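Local coordinates for putative cell adhesion protein (PDB 4H40) that is probably a fimbrillin-like subunit of a pilus of Bacteroides fragilis, with a putative role in cell adhesion, at residues 196-207 / 266-277; 176-184 / 290-298. All coordinates share one frame; numbering follows the deposited sequence.

Interaction 1 of 2, residues 196-207 / 266-277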
ATOM      1  N   THR B 196      14.516  -6.514  21.845  1.00 50.24           N
ATOM      2  CA  THR B 196      13.483  -5.887  22.666  1.00 49.51           C
ATOM      3  C   THR B 196      12.773  -4.840  21.831  1.00 52.12           C
ATOM      4  O   THR B 196      13.411  -4.061  21.124  1.00 51.67           O
ATOM      5  CB  THR B 196      14.039  -5.280  23.974  1.00 51.82           C
ATOM      6  OG1 THR B 196      14.859  -4.160  23.658  1.00 49.82           O
ATOM      7  CG2 THR B 196      14.792  -6.278  24.823  1.00 46.42           C
ATOM      8  N   LEU B 197      11.446  -4.825  21.937  1.00 47.48           N
ATOM      9  CA  LEU B 197      10.568  -3.939  21.211  1.00 44.95           C
ATOM     10  C   LEU B 197       9.434  -3.556  22.145  1.00 52.20           C
ATOM     11  O   LEU B 197       8.620  -4.397  22.518  1.00 52.10           O
ATOM     12  CB  LEU B 197      10.083  -4.675  19.943  1.00 42.84           C
ATOM     13  CG  LEU B 197       8.900  -4.142  19.141  1.00 43.51           C
ATOM     14  CD1 LEU B 197       9.247  -2.848  18.429  1.00 42.86           C
ATOM     15  CD2 LEU B 197       8.399  -5.204  18.166  1.00 44.08           C
ATOM     16  N   GLU B 198       9.404  -2.285  22.537  1.00 50.52           N
ATOM     17  CA  GLU B 198       8.400  -1.720  23.436  1.00 50.23           C
ATOM     18  C   GLU B 198       7.817  -0.460  22.830  1.00 53.79           C
ATOM     19  O   GLU B 198       8.384   0.080  21.881  1.00 53.89           O
ATOM     20  CB  GLU B 198       9.031  -1.371  24.802  1.00 52.96           C
ATOM     21  CG  GLU B 198       9.559  -2.538  25.620  1.00 68.35           C
ATOM     22  CD  GLU B 198      10.546  -2.088  26.683  1.00 98.47           C
ATOM     23  OE1 GLU B 198      11.730  -1.857  26.340  1.00 80.25           O
ATOM     24  OE2 GLU B 198      10.118  -1.903  27.846  1.00104.76           O
HETATM   25  N   MSE B 199       6.701   0.023  23.399  1.00 49.00           N
HETATM   26  CA  MSE B 199       6.046   1.284  23.033  1.00 46.77           C
HETATM   27  C   MSE B 199       6.665   2.413  23.819  1.00 52.39           C
HETATM   28  O   MSE B 199       6.832   2.278  25.030  1.00 53.58           O
HETATM   29  CB  MSE B 199       4.531   1.249  23.387  1.00 47.26           C
HETATM   30  CG  MSE B 199       3.702   0.287  22.551  1.00 50.62           C
HETATM   31 SE   MSE B 199       3.006   1.055  20.889  0.75 53.10          SE
HETATM   32  CE  MSE B 199       1.568   2.043  21.609  1.00 49.98           C
ATOM     33  N   LEU B 200       6.937   3.553  23.188  1.00 48.20           N
ATOM     34  CA  LEU B 200       7.361   4.704  23.961  1.00 49.18           C
ATOM     35  C   LEU B 200       6.084   5.362  24.548  1.00 57.13           C
ATOM     36  O   LEU B 200       4.972   5.050  24.086  1.00 55.46           O
ATOM     37  CB  LEU B 200       8.154   5.683  23.090  1.00 49.54           C
ATOM     38  CG  LEU B 200       9.541   5.260  22.654  1.00 53.02           C
ATOM     39  CD1 LEU B 200      10.100   6.241  21.673  1.00 53.82           C
ATOM     40  CD2 LEU B 200      10.467   5.065  23.843  1.00 50.41           C
ATOM     41  N   ALA B 201       6.216   6.263  25.550  1.00 57.74           N
ATOM     42  CA  ALA B 201       5.036   6.943  26.103  1.00 58.88           C
ATOM     43  C   ALA B 201       4.247   7.679  24.996  1.00 61.41           C
ATOM     44  O   ALA B 201       3.022   7.793  25.083  1.00 60.40           O
ATOM     45  CB  ALA B 201       5.459   7.913  27.174  1.00 62.48           C
ATOM     46  N   GLU B 202       4.955   8.105  23.933  1.00 57.78           N
ATOM     47  CA  GLU B 202       4.379   8.781  22.770  1.00 58.14           C
ATOM     48  C   GLU B 202       3.518   7.807  21.908  1.00 58.51           C
ATOM     49  O   GLU B 202       2.660   8.274  21.168  1.00 57.85           O
ATOM     50  CB  GLU B 202       5.476   9.428  21.894  1.00 60.74           C
ATOM     51  CG  GLU B 202       6.290  10.538  22.547  1.00 78.64           C
ATOM     52  CD  GLU B 202       7.412  10.139  23.502  1.00113.13           C
ATOM     53  OE1 GLU B 202       7.736   8.932  23.592  1.00 89.71           O
ATOM     54  OE2 GLU B 202       7.961  11.044  24.175  1.00118.30           O
ATOM     55  N   GLY B 203       3.777   6.492  22.011  1.00 50.68           N
ATOM     56  CA  GLY B 203       3.071   5.437  21.290  1.00 47.09           C
ATOM     57  C   GLY B 203       2.916   5.647  19.794  1.00 49.48           C
ATOM     58  O   GLY B 203       3.822   6.160  19.125  1.00 48.01           O
ATOM     59  N   ILE B 204       1.753   5.265  19.259  1.00 45.09           N
ATOM     60  CA  ILE B 204       1.427   5.407  17.835  1.00 42.89           C
ATOM     61  C   ILE B 204       0.441   6.564  17.655  1.00 48.52           C
ATOM     62  O   ILE B 204      -0.662   6.534  18.208  1.00 47.16           O
ATOM     63  CB  ILE B 204       0.878   4.067  17.260  1.00 42.29           C
ATOM     64  CG1 ILE B 204       1.948   2.970  17.334  1.00 39.46           C
ATOM     65  CG2 ILE B 204       0.325   4.252  15.819  1.00 41.38           C
ATOM     66  CD1 ILE B 204       1.412   1.647  17.320  1.00 31.73           C
ATOM     67  N   GLU B 205       0.860   7.588  16.908  1.00 48.47           N
ATOM     68  CA  GLU B 205       0.037   8.753  16.621  1.00 49.68           C
ATOM     69  C   GLU B 205      -0.407   8.745  15.142  1.00 52.97           C
ATOM     70  O   GLU B 205       0.415   8.734  14.222  1.00 54.10           O
ATOM     71  CB  GLU B 205       0.765  10.041  16.983  1.00 53.38           C
ATOM     72  CG  GLU B 205      -0.125  11.262  16.853  1.00 68.88           C
ATOM     73  CD  GLU B 205       0.367  12.494  17.583  1.00106.74           C
ATOM     74  OE1 GLU B 205       1.568  12.833  17.455  1.00113.60           O
ATOM     75  OE2 GLU B 205      -0.462  13.136  18.270  1.00106.13           O
ATOM     76  N   ILE B 206      -1.725   8.676  14.958  1.00 47.04           N
ATOM     77  CA  ILE B 206      -2.426   8.713  13.691  1.00 47.32           C
ATOM     78  C   ILE B 206      -2.876  10.184  13.517  1.00 55.93           C
ATOM     79  O   ILE B 206      -3.439  10.765  14.434  1.00 55.68           O
ATOM     80  CB  ILE B 206      -3.576   7.674  13.702  1.00 48.82           C
ATOM     81  CG1 ILE B 206      -3.038   6.267  14.094  1.00 47.57           C
ATOM     82  CG2 ILE B 206      -4.333   7.644  12.362  1.00 48.91           C
ATOM     83  CD1 ILE B 206      -4.064   5.205  14.254  1.00 51.56           C
ATOM     84  N   SER B 207      -2.530  10.797  12.385  1.00 55.81           N
ATOM     85  CA  SER B 207      -2.797  12.205  12.071  1.00 57.60           C
ATOM     86  C   SER B 207      -3.466  12.358  10.716  1.00 58.66           C
ATOM     87  O   SER B 207      -3.238  11.540   9.825  1.00 56.82           O
ATOM     88  CB  SER B 207      -1.488  12.994  12.068  1.00 64.44           C
ATOM     89  OG  SER B 207      -1.075  13.383  13.369  1.00 73.81           O
ATOM     90  N   SER B 266      -3.451  12.644   2.784  1.00 64.22           N
ATOM     91  CA  SER B 266      -2.628  11.657   3.468  1.00 60.23           C
ATOM     92  C   SER B 266      -2.992  11.539   4.945  1.00 60.93           C
ATOM     93  O   SER B 266      -3.340  12.527   5.591  1.00 58.76           O
ATOM     94  CB  SER B 266      -1.147  11.996   3.353  1.00 61.59           C
ATOM     95  OG  SER B 266      -0.775  12.060   1.997  1.00 70.22           O
ATOM     96  N   ILE B 267      -2.898  10.310   5.468  1.00 56.69           N
ATOM     97  CA  ILE B 267      -3.026   9.966   6.878  1.00 54.67           C
ATOM     98  C   ILE B 267      -1.616   9.528   7.298  1.00 55.87           C
ATOM     99  O   ILE B 267      -1.128   8.536   6.755  1.00 55.48           O
ATOM    100  CB  ILE B 267      -4.126   8.883   7.153  1.00 56.39           C
ATOM    101  CG1 ILE B 267      -5.542   9.471   6.957  1.00 58.55           C
ATOM    102  CG2 ILE B 267      -3.979   8.296   8.577  1.00 54.78           C
ATOM    103  CD1 ILE B 267      -6.631   8.446   6.761  1.00 65.56           C
ATOM    104  N   SER B 268      -0.939  10.292   8.179  1.00 50.10           N
ATOM    105  CA  SER B 268       0.371   9.894   8.684  1.00 47.96           C
ATOM    106  C   SER B 268       0.186   9.077   9.969  1.00 50.72           C
ATOM    107  O   SER B 268      -0.726   9.328  10.765  1.00 49.25           O
ATOM    108  CB  SER B 268       1.292  11.084   8.912  1.00 51.45           C
ATOM    109  OG  SER B 268       1.253  11.590  10.233  1.00 63.05           O
ATOM    110  N   VAL B 269       1.035   8.062  10.120  1.00 46.83           N
ATOM    111  CA  VAL B 269       1.085   7.143  11.245  1.00 44.12           C
ATOM    112  C   VAL B 269       2.525   7.186  11.793  1.00 50.39           C
ATOM    113  O   VAL B 269       3.450   6.724  11.124  1.00 49.71           O
ATOM    114  CB  VAL B 269       0.628   5.711  10.853  1.00 44.40           C
ATOM    115  CG1 VAL B 269       0.803   4.745  12.015  1.00 42.39           C
ATOM    116  CG2 VAL B 269      -0.820   5.700  10.398  1.00 43.66           C
ATOM    117  N   LEU B 270       2.711   7.781  12.990  1.00 47.87           N
ATOM    118  CA  LEU B 270       4.024   7.842  13.628  1.00 47.87           C
ATOM    119  C   LEU B 270       4.143   6.806  14.734  1.00 46.74           C
ATOM    120  O   LEU B 270       3.437   6.896  15.726  1.00 44.07           O
ATOM    121  CB  LEU B 270       4.296   9.221  14.225  1.00 50.22           C
ATOM    122  CG  LEU B 270       4.764  10.327  13.344  1.00 57.44           C
ATOM    123  CD1 LEU B 270       4.958  11.559  14.187  1.00 60.30           C
ATOM    124  CD2 LEU B 270       6.069   9.984  12.687  1.00 59.71           C
ATOM    125  N   LEU B 271       5.075   5.877  14.591  1.00 42.63           N
ATOM    126  CA  LEU B 271       5.306   4.845  15.581  1.00 41.83           C
ATOM    127  C   LEU B 271       6.524   5.215  16.384  1.00 48.56           C
ATOM    128  O   LEU B 271       7.597   5.358  15.821  1.00 48.41           O
ATOM    129  CB  LEU B 271       5.483   3.475  14.903  1.00 41.14           C
ATOM    130  CG  LEU B 271       4.308   2.995  14.045  1.00 45.61           C
ATOM    131  CD1 LEU B 271       4.467   3.440  12.595  1.00 47.07           C
ATOM    132  CD2 LEU B 271       4.172   1.523  14.097  1.00 46.50           C
ATOM    133  N   ASN B 272       6.344   5.446  17.693  1.00 47.57           N
ATOM    134  CA  ASN B 272       7.403   5.777  18.641  1.00 48.19           C
ATOM    135  C   ASN B 272       7.685   4.531  19.433  1.00 53.08           C
ATOM    136  O   ASN B 272       6.864   4.120  20.267  1.00 53.25           O
ATOM    137  CB  ASN B 272       6.987   6.937  19.523  1.00 48.79           C
ATOM    138  CG  ASN B 272       6.606   8.158  18.739  1.00 54.54           C
ATOM    139  OD1 ASN B 272       7.454   8.924  18.324  1.00 51.25           O
ATOM    140  ND2 ASN B 272       5.325   8.345  18.504  1.00 44.24           N
ATOM    141  N   LEU B 273       8.789   3.847  19.085  1.00 48.15           N
ATOM    142  CA  LEU B 273       9.125   2.563  19.693  1.00 46.14           C
ATOM    143  C   LEU B 273      10.509   2.574  20.294  1.00 51.05           C
ATOM    144  O   LEU B 273      11.384   3.334  19.861  1.00 51.65           O
ATOM    145  CB  LEU B 273       9.037   1.430  18.636  1.00 44.99           C
ATOM    146  CG  LEU B 273       7.772   1.348  17.762  1.00 48.06           C
ATOM    147  CD1 LEU B 273       7.969   0.425  16.575  1.00 46.06           C
ATOM    148  CD2 LEU B 273       6.560   0.921  18.566  1.00 50.65           C
ATOM    149  N   LYS B 274      10.713   1.705  21.286  1.00 47.33           N
ATOM    150  CA  LYS B 274      11.993   1.500  21.942  1.00 47.64           C
ATOM    151  C   LYS B 274      12.551   0.195  21.409  1.00 49.55           C
ATOM    152  O   LYS B 274      12.142  -0.869  21.850  1.00 49.00           O
ATOM    153  CB  LYS B 274      11.827   1.494  23.471  1.00 49.21           C
ATOM    154  CG  LYS B 274      13.112   1.719  24.240  1.00 61.03           C
ATOM    155  CD  LYS B 274      12.800   1.763  25.715  1.00 67.14           C
ATOM    156  CE  LYS B 274      13.935   2.349  26.511  1.00 87.84           C
ATOM    157  NZ  LYS B 274      13.675   2.226  27.969  1.00104.39           N
ATOM    158  N   VAL B 275      13.423   0.277  20.414  1.00 45.83           N
ATOM    159  CA  VAL B 275      14.052  -0.880  19.769  1.00 45.97           C
ATOM    160  C   VAL B 275      15.427  -1.105  20.406  1.00 53.54           C
ATOM    161  O   VAL B 275      16.252  -0.202  20.421  1.00 54.46           O
ATOM    162  CB  VAL B 275      14.142  -0.718  18.226  1.00 48.23           C
ATOM    163  CG1 VAL B 275      14.685  -1.980  17.574  1.00 48.30           C
ATOM    164  CG2 VAL B 275      12.781  -0.361  17.639  1.00 46.31           C
ATOM    165  N   ASN B 276      15.642  -2.303  20.965  1.00 52.02           N
ATOM    166  CA  ASN B 276      16.871  -2.707  21.646  1.00 54.61           C
ATOM    167  C   ASN B 276      17.372  -1.633  22.632  1.00 61.51           C
ATOM    168  O   ASN B 276      18.575  -1.374  22.716  1.00 63.11           O
ATOM    169  CB  ASN B 276      17.955  -3.076  20.633  1.00 57.53           C
ATOM    170  CG  ASN B 276      17.635  -4.291  19.806  1.00 72.11           C
ATOM    171  OD1 ASN B 276      16.830  -5.146  20.188  1.00 65.02           O
ATOM    172  ND2 ASN B 276      18.286  -4.405  18.661  1.00 60.72           N
ATOM    173  N   GLY B 277      16.437  -1.040  23.375  1.00 58.99           N
ATOM    174  CA  GLY B 277      16.703  -0.020  24.388  1.00 60.05           C
ATOM    175  C   GLY B 277      16.852   1.406  23.897  1.00 65.17           C
ATOM    176  O   GLY B 277      16.943   2.318  24.717  1.00 68.11           O
TER
HETATM  177  O   HOH W   1      13.635  -1.804  23.910  1.00 52.31           O
HETATM  178  O   HOH W   2       4.104  11.484  18.019  1.00 59.53           O
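Residues 196-207 and 266-277 pair as antiparallel beta strands, with Leu197 opposite Val275 and Ile206 opposite Val269. The first strand is interrupted by a type I turn from Leu200 to Gly203, and Asn272 bridges the break. At the start of the turn Asn272 O accepts from Leu200 N at 3.0 Å. At its end Gly203 O is gripped twice, by Asn272 N at 3.0 Å and by Asn272 ND2 at 2.7 Å. The two donors reach this oxygen from opposite faces of its carbonyl plane. The bond from ND2 lies in the Asn272 amide plane, which helps fix the amide's rotation. With CG anti to the carbonyl carbon (chi1 -57°), the amide lies against Glu202 CB. Leu200 lies across Lys274, CD2 to CB 3.8 Å. Just beyond the paired strands, Thr196 N bonds to Asn276 OD1, which also accepts from His195 N. The apolar face carries Leu197, Ile204, Ile206, Val269 and Leu271. There Ile204 runs beside Leu271, CG1 to CG 4.0 Å. In the four-stranded antiparallel sheet these are the two inner strands, between 237-240 and 278-287. The apolar face packs on strands 177-190 and 251-257, as in a beta-sandwich.

Interaction 2 of 2, residues 176-184 / 290-298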
ATOM      1  N   PRO B 176     -28.982  -7.653  17.502  1.00 51.85           N
ATOM      2  CA  PRO B 176     -27.531  -7.456  17.611  1.00 48.67           C
ATOM      3  C   PRO B 176     -27.156  -6.004  17.250  1.00 50.41           C
ATOM      4  O   PRO B 176     -27.921  -5.307  16.575  1.00 47.56           O
ATOM      5  CB  PRO B 176     -26.947  -8.474  16.629  1.00 50.10           C
ATOM      6  CG  PRO B 176     -28.040  -8.777  15.672  1.00 56.18           C
ATOM      7  CD  PRO B 176     -29.339  -8.546  16.376  1.00 53.94           C
ATOM      8  N   ILE B 177     -26.009  -5.525  17.770  1.00 47.75           N
ATOM      9  CA  ILE B 177     -25.522  -4.171  17.507  1.00 45.41           C
ATOM     10  C   ILE B 177     -24.229  -4.271  16.662  1.00 49.91           C
ATOM     11  O   ILE B 177     -23.670  -5.344  16.492  1.00 53.04           O
ATOM     12  CB  ILE B 177     -25.397  -3.323  18.809  1.00 47.35           C
ATOM     13  CG1 ILE B 177     -24.472  -3.979  19.873  1.00 47.10           C
ATOM     14  CG2 ILE B 177     -26.795  -2.995  19.374  1.00 47.32           C
ATOM     15  CD1 ILE B 177     -24.405  -3.240  21.271  1.00 41.66           C
ATOM     16  N   ILE B 178     -23.812  -3.182  16.064  1.00 44.93           N
ATOM     17  CA  ILE B 178     -22.682  -3.155  15.139  1.00 42.47           C
ATOM     18  C   ILE B 178     -21.951  -1.841  15.330  1.00 48.22           C
ATOM     19  O   ILE B 178     -22.527  -0.880  15.862  1.00 50.55           O
ATOM     20  CB  ILE B 178     -23.230  -3.377  13.686  1.00 45.27           C
ATOM     21  CG1 ILE B 178     -22.125  -3.599  12.632  1.00 44.50           C
ATOM     22  CG2 ILE B 178     -24.294  -2.336  13.275  1.00 45.54           C
ATOM     23  CD1 ILE B 178     -22.560  -4.345  11.427  1.00 52.88           C
ATOM     24  N   ASN B 179     -20.676  -1.812  14.933  1.00 44.34           N
ATOM     25  CA  ASN B 179     -19.755  -0.678  15.068  1.00 43.67           C
ATOM     26  C   ASN B 179     -20.134   0.524  14.230  1.00 45.89           C
ATOM     27  O   ASN B 179     -20.424   0.403  13.035  1.00 44.84           O
ATOM     28  CB  ASN B 179     -18.345  -1.100  14.692  1.00 45.48           C
ATOM     29  CG  ASN B 179     -17.662  -1.832  15.792  1.00 58.66           C
ATOM     30  OD1 ASN B 179     -17.275  -1.240  16.809  1.00 41.65           O
ATOM     31  ND2 ASN B 179     -17.580  -3.139  15.633  1.00 55.32           N
ATOM     32  N   GLN B 180     -20.035   1.693  14.862  1.00 42.69           N
ATOM     33  CA  GLN B 180     -20.334   2.978  14.243  1.00 43.49           C
ATOM     34  C   GLN B 180     -19.088   3.654  13.746  1.00 49.67           C
ATOM     35  O   GLN B 180     -19.182   4.569  12.929  1.00 53.21           O
ATOM     36  CB  GLN B 180     -21.089   3.890  15.232  1.00 45.28           C
ATOM     37  CG  GLN B 180     -22.450   3.323  15.664  1.00 43.64           C
ATOM     38  CD  GLN B 180     -23.290   2.864  14.497  1.00 53.92           C
ATOM     39  OE1 GLN B 180     -23.777   3.662  13.695  1.00 54.02           O
ATOM     40  NE2 GLN B 180     -23.401   1.562  14.325  1.00 38.68           N
ATOM     41  N   THR B 181     -17.926   3.166  14.185  1.00 45.22           N
ATOM     42  CA  THR B 181     -16.640   3.732  13.802  1.00 45.26           C
ATOM     43  C   THR B 181     -15.791   2.737  13.016  1.00 50.41           C
ATOM     44  O   THR B 181     -16.070   1.535  12.986  1.00 50.18           O
ATOM     45  CB  THR B 181     -15.833   4.219  15.042  1.00 45.86           C
ATOM     46  OG1 THR B 181     -15.288   3.112  15.710  1.00 45.94           O
ATOM     47  CG2 THR B 181     -16.633   4.991  16.007  1.00 44.69           C
ATOM     48  N   ALA B 182     -14.711   3.247  12.423  1.00 45.87           N
ATOM     49  CA  ALA B 182     -13.729   2.420  11.770  1.00 44.69           C
ATOM     50  C   ALA B 182     -12.743   1.979  12.840  1.00 48.91           C
ATOM     51  O   ALA B 182     -12.740   2.526  13.953  1.00 50.30           O
ATOM     52  CB  ALA B 182     -13.029   3.221  10.677  1.00 46.17           C
ATOM     53  N   ARG B 183     -11.908   1.003  12.521  1.00 43.53           N
ATOM     54  CA  ARG B 183     -10.885   0.499  13.413  1.00 41.12           C
ATOM     55  C   ARG B 183      -9.580   0.388  12.663  1.00 43.02           C
ATOM     56  O   ARG B 183      -9.562  -0.068  11.523  1.00 45.09           O
ATOM     57  CB  ARG B 183     -11.304  -0.860  13.975  1.00 38.87           C
ATOM     58  CG  ARG B 183     -10.269  -1.463  14.909  1.00 43.09           C
ATOM     59  CD  ARG B 183     -10.727  -2.775  15.475  1.00 44.44           C
ATOM     60  NE  ARG B 183      -9.593  -3.635  15.759  1.00 50.57           N
ATOM     61  CZ  ARG B 183      -9.332  -4.151  16.951  1.00 75.33           C
ATOM     62  NH1 ARG B 183     -10.139  -3.903  17.981  1.00 68.92           N
ATOM     63  NH2 ARG B 183      -8.272  -4.932  17.124  1.00 58.21           N
HETATM   64  N   MSE B 184      -8.489   0.805  13.293  1.00 36.03           N
HETATM   65  CA  MSE B 184      -7.146   0.669  12.740  1.00 33.80           C
HETATM   66  C   MSE B 184      -6.358  -0.211  13.690  1.00 39.91           C
HETATM   67  O   MSE B 184      -6.501  -0.084  14.910  1.00 40.20           O
HETATM   68  CB  MSE B 184      -6.460   2.012  12.501  1.00 35.37           C
HETATM   69  CG  MSE B 184      -7.120   2.804  11.392  1.00 43.26           C
HETATM   70 SE   MSE B 184      -6.179   4.415  10.831  0.75 53.64          SE
HETATM   71  CE  MSE B 184      -5.080   3.628   9.463  1.00 50.43           C
ATOM     72  N   TYR B 290     -10.403   5.327   2.462  1.00 60.45           N
ATOM     73  CA  TYR B 290     -11.854   5.434   2.692  1.00 59.93           C
ATOM     74  C   TYR B 290     -12.219   4.538   3.877  1.00 64.15           C
ATOM     75  O   TYR B 290     -12.486   3.329   3.730  1.00 65.81           O
ATOM     76  CB  TYR B 290     -12.683   5.083   1.437  1.00 62.22           C
ATOM     77  CG  TYR B 290     -14.023   5.794   1.373  1.00 64.47           C
ATOM     78  CD1 TYR B 290     -14.097   7.169   1.163  1.00 68.02           C
ATOM     79  CD2 TYR B 290     -15.218   5.089   1.514  1.00 64.86           C
ATOM     80  CE1 TYR B 290     -15.323   7.832   1.119  1.00 70.76           C
ATOM     81  CE2 TYR B 290     -16.455   5.739   1.450  1.00 67.03           C
ATOM     82  CZ  TYR B 290     -16.505   7.113   1.260  1.00 77.79           C
ATOM     83  OH  TYR B 290     -17.720   7.778   1.206  1.00 79.55           O
ATOM     84  N   LEU B 291     -12.112   5.128   5.079  1.00 57.27           N
ATOM     85  CA  LEU B 291     -12.353   4.449   6.355  1.00 52.71           C
ATOM     86  C   LEU B 291     -13.837   4.538   6.657  1.00 56.10           C
ATOM     87  O   LEU B 291     -14.387   5.646   6.726  1.00 56.44           O
ATOM     88  CB  LEU B 291     -11.483   5.099   7.455  1.00 51.12           C
ATOM     89  CG  LEU B 291      -9.961   5.313   7.141  1.00 54.61           C
ATOM     90  CD1 LEU B 291      -9.235   6.050   8.284  1.00 54.65           C
ATOM     91  CD2 LEU B 291      -9.256   4.010   6.880  1.00 52.70           C
ATOM     92  N   THR B 292     -14.516   3.386   6.699  1.00 51.52           N
ATOM     93  CA  THR B 292     -15.961   3.361   6.954  1.00 51.84           C
ATOM     94  C   THR B 292     -16.287   2.565   8.243  1.00 54.16           C
ATOM     95  O   THR B 292     -15.463   1.785   8.730  1.00 52.42           O
ATOM     96  CB  THR B 292     -16.729   2.822   5.735  1.00 64.36           C
ATOM     97  OG1 THR B 292     -16.249   1.528   5.377  1.00 63.71           O
ATOM     98  CG2 THR B 292     -16.586   3.699   4.538  1.00 69.67           C
ATOM     99  N   ALA B 293     -17.510   2.787   8.778  1.00 50.42           N
ATOM    100  CA  ALA B 293     -18.063   2.180   9.981  1.00 48.15           C
ATOM    101  C   ALA B 293     -18.120   0.685   9.863  1.00 53.34           C
ATOM    102  O   ALA B 293     -18.604   0.186   8.859  1.00 55.08           O
ATOM    103  CB  ALA B 293     -19.460   2.717  10.225  1.00 49.50           C
ATOM    104  N   GLY B 294     -17.661  -0.013  10.898  1.00 50.22           N
ATOM    105  CA  GLY B 294     -17.707  -1.468  10.974  1.00 49.60           C
ATOM    106  C   GLY B 294     -16.562  -2.193  10.303  1.00 52.79           C
ATOM    107  O   GLY B 294     -16.575  -3.420  10.269  1.00 50.69           O
ATOM    108  N   HIS B 295     -15.545  -1.450   9.790  1.00 50.30           N
ATOM    109  CA  HIS B 295     -14.394  -2.060   9.110  1.00 49.34           C
ATOM    110  C   HIS B 295     -13.083  -1.863   9.839  1.00 51.14           C
ATOM    111  O   HIS B 295     -12.910  -0.880  10.562  1.00 49.21           O
ATOM    112  CB  HIS B 295     -14.252  -1.533   7.692  1.00 51.22           C
ATOM    113  CG  HIS B 295     -15.388  -1.947   6.814  1.00 55.72           C
ATOM    114  ND1 HIS B 295     -16.235  -1.019   6.268  1.00 58.06           N
ATOM    115  CD2 HIS B 295     -15.794  -3.186   6.442  1.00 57.45           C
ATOM    116  CE1 HIS B 295     -17.114  -1.709   5.563  1.00 58.00           C
ATOM    117  NE2 HIS B 295     -16.901  -3.016   5.654  1.00 58.18           N
ATOM    118  N   SER B 296     -12.159  -2.829   9.648  1.00 48.04           N
ATOM    119  CA  SER B 296     -10.815  -2.853  10.225  1.00 46.28           C
ATOM    120  C   SER B 296      -9.795  -2.595   9.155  1.00 51.52           C
ATOM    121  O   SER B 296      -9.855  -3.191   8.084  1.00 53.31           O
ATOM    122  CB  SER B 296     -10.520  -4.192  10.885  1.00 47.47           C
ATOM    123  OG  SER B 296     -11.245  -4.388  12.083  1.00 54.23           O
ATOM    124  N   TYR B 297      -8.852  -1.715   9.450  1.00 46.12           N
ATOM    125  CA  TYR B 297      -7.778  -1.353   8.547  1.00 45.33           C
ATOM    126  C   TYR B 297      -6.529  -1.801   9.275  1.00 50.15           C
ATOM    127  O   TYR B 297      -6.052  -1.124  10.186  1.00 50.01           O
ATOM    128  CB  TYR B 297      -7.861   0.163   8.187  1.00 45.60           C
ATOM    129  CG  TYR B 297      -9.198   0.490   7.552  1.00 44.70           C
ATOM    130  CD1 TYR B 297     -10.312   0.788   8.339  1.00 44.28           C
ATOM    131  CD2 TYR B 297      -9.389   0.355   6.182  1.00 46.41           C
ATOM    132  CE1 TYR B 297     -11.569   0.974   7.777  1.00 42.09           C
ATOM    133  CE2 TYR B 297     -10.639   0.565   5.606  1.00 48.79           C
ATOM    134  CZ  TYR B 297     -11.736   0.828   6.413  1.00 57.84           C
ATOM    135  OH  TYR B 297     -12.970   1.042   5.840  1.00 65.83           O
ATOM    136  N   ASN B 298      -6.165  -3.069   9.025  1.00 47.08           N
ATOM    137  CA  ASN B 298      -5.055  -3.805   9.630  1.00 45.54           C
ATOM    138  C   ASN B 298      -3.760  -3.654   8.870  1.00 47.77           C
ATOM    139  O   ASN B 298      -3.743  -3.786   7.672  1.00 48.46           O
ATOM    140  CB  ASN B 298      -5.407  -5.277   9.680  1.00 42.31           C
ATOM    141  CG  ASN B 298      -6.737  -5.508  10.311  1.00 55.53           C
ATOM    142  OD1 ASN B 298      -7.087  -4.848  11.294  1.00 49.95           O
ATOM    143  ND2 ASN B 298      -7.520  -6.420   9.741  1.00 49.60           N
TER
HETATM  144  O   HOH W   3      -8.354  -5.126  13.532  1.00 65.01           O
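Tyr297 has CG anti to its carbonyl carbon (chi1 -58°), which places the ring next to Ala182, CB to CE1 3.9 Å. Arg183 has CG anti to its backbone N (chi1 179°), and its extended chain passes Ser296 OG. These residues belong to a parallel beta pairing in the fimbrillin-like fold: Arg183 is opposite Ser296, and Met184 opposite Tyr297. Arg183 makes two backbone bonds here: its N donates to His295 O, just before the second strand, and its O accepts from Tyr297 N at 2.7 Å. The same Arg183 O lies at the edge of the Tyr297 ring, near its plane.

A type II turn from Thr292 to His295 leads into the second strand. Gly294 N in this turn donates to Thr181 O at 3.0 Å, from above the carbonyl plane. Ala293 CB meets Gln180 O at 3.3 Å. Leu291 CD2 sits over the centre of the Tyr297 ring, 3.5 Å above its plane. Ala182 CB also touches Leu291 CB, so alanine, leucine and tyrosine pack together; Val257 of strand 251-257 touches both Ala182 and Leu291. Ser296 OG bonds to Ser26 OG, and Arg183 NH2 to Gln185 OE1. A water accepts from Arg183 NE and donates to Asn298 OD1. The tyrosine hydroxyl is tied to the turn: Thr292 N donates to Tyr297 OH at 2.9 Å, with an N-H...O angle of 166°.

Overall arrangement
Interaction 2 closes a long loop of chain, and interaction 1 is nested inside it. Their centres are about 23 Å apart. Interaction 2 lies near the middle of the chain, about 6 Å from its centre, whereas interaction 1 lies about 23 Å from that centre. Strand 177-190 links them: it starts in interaction 2, is followed in the chain by strand 197-207, and packs under interaction 1 through Phe186 and Val188. The contacts also touch directly. Ile206 CG2 meets Met184 SE at 4.0 Å, and Ile267 CD1 meets Leu291 CD1 at 3.9 Å. Met184, of the parallel pair, and Leu291, of strand 289-291, thus both pack against apolar side chains of the antiparallel pair.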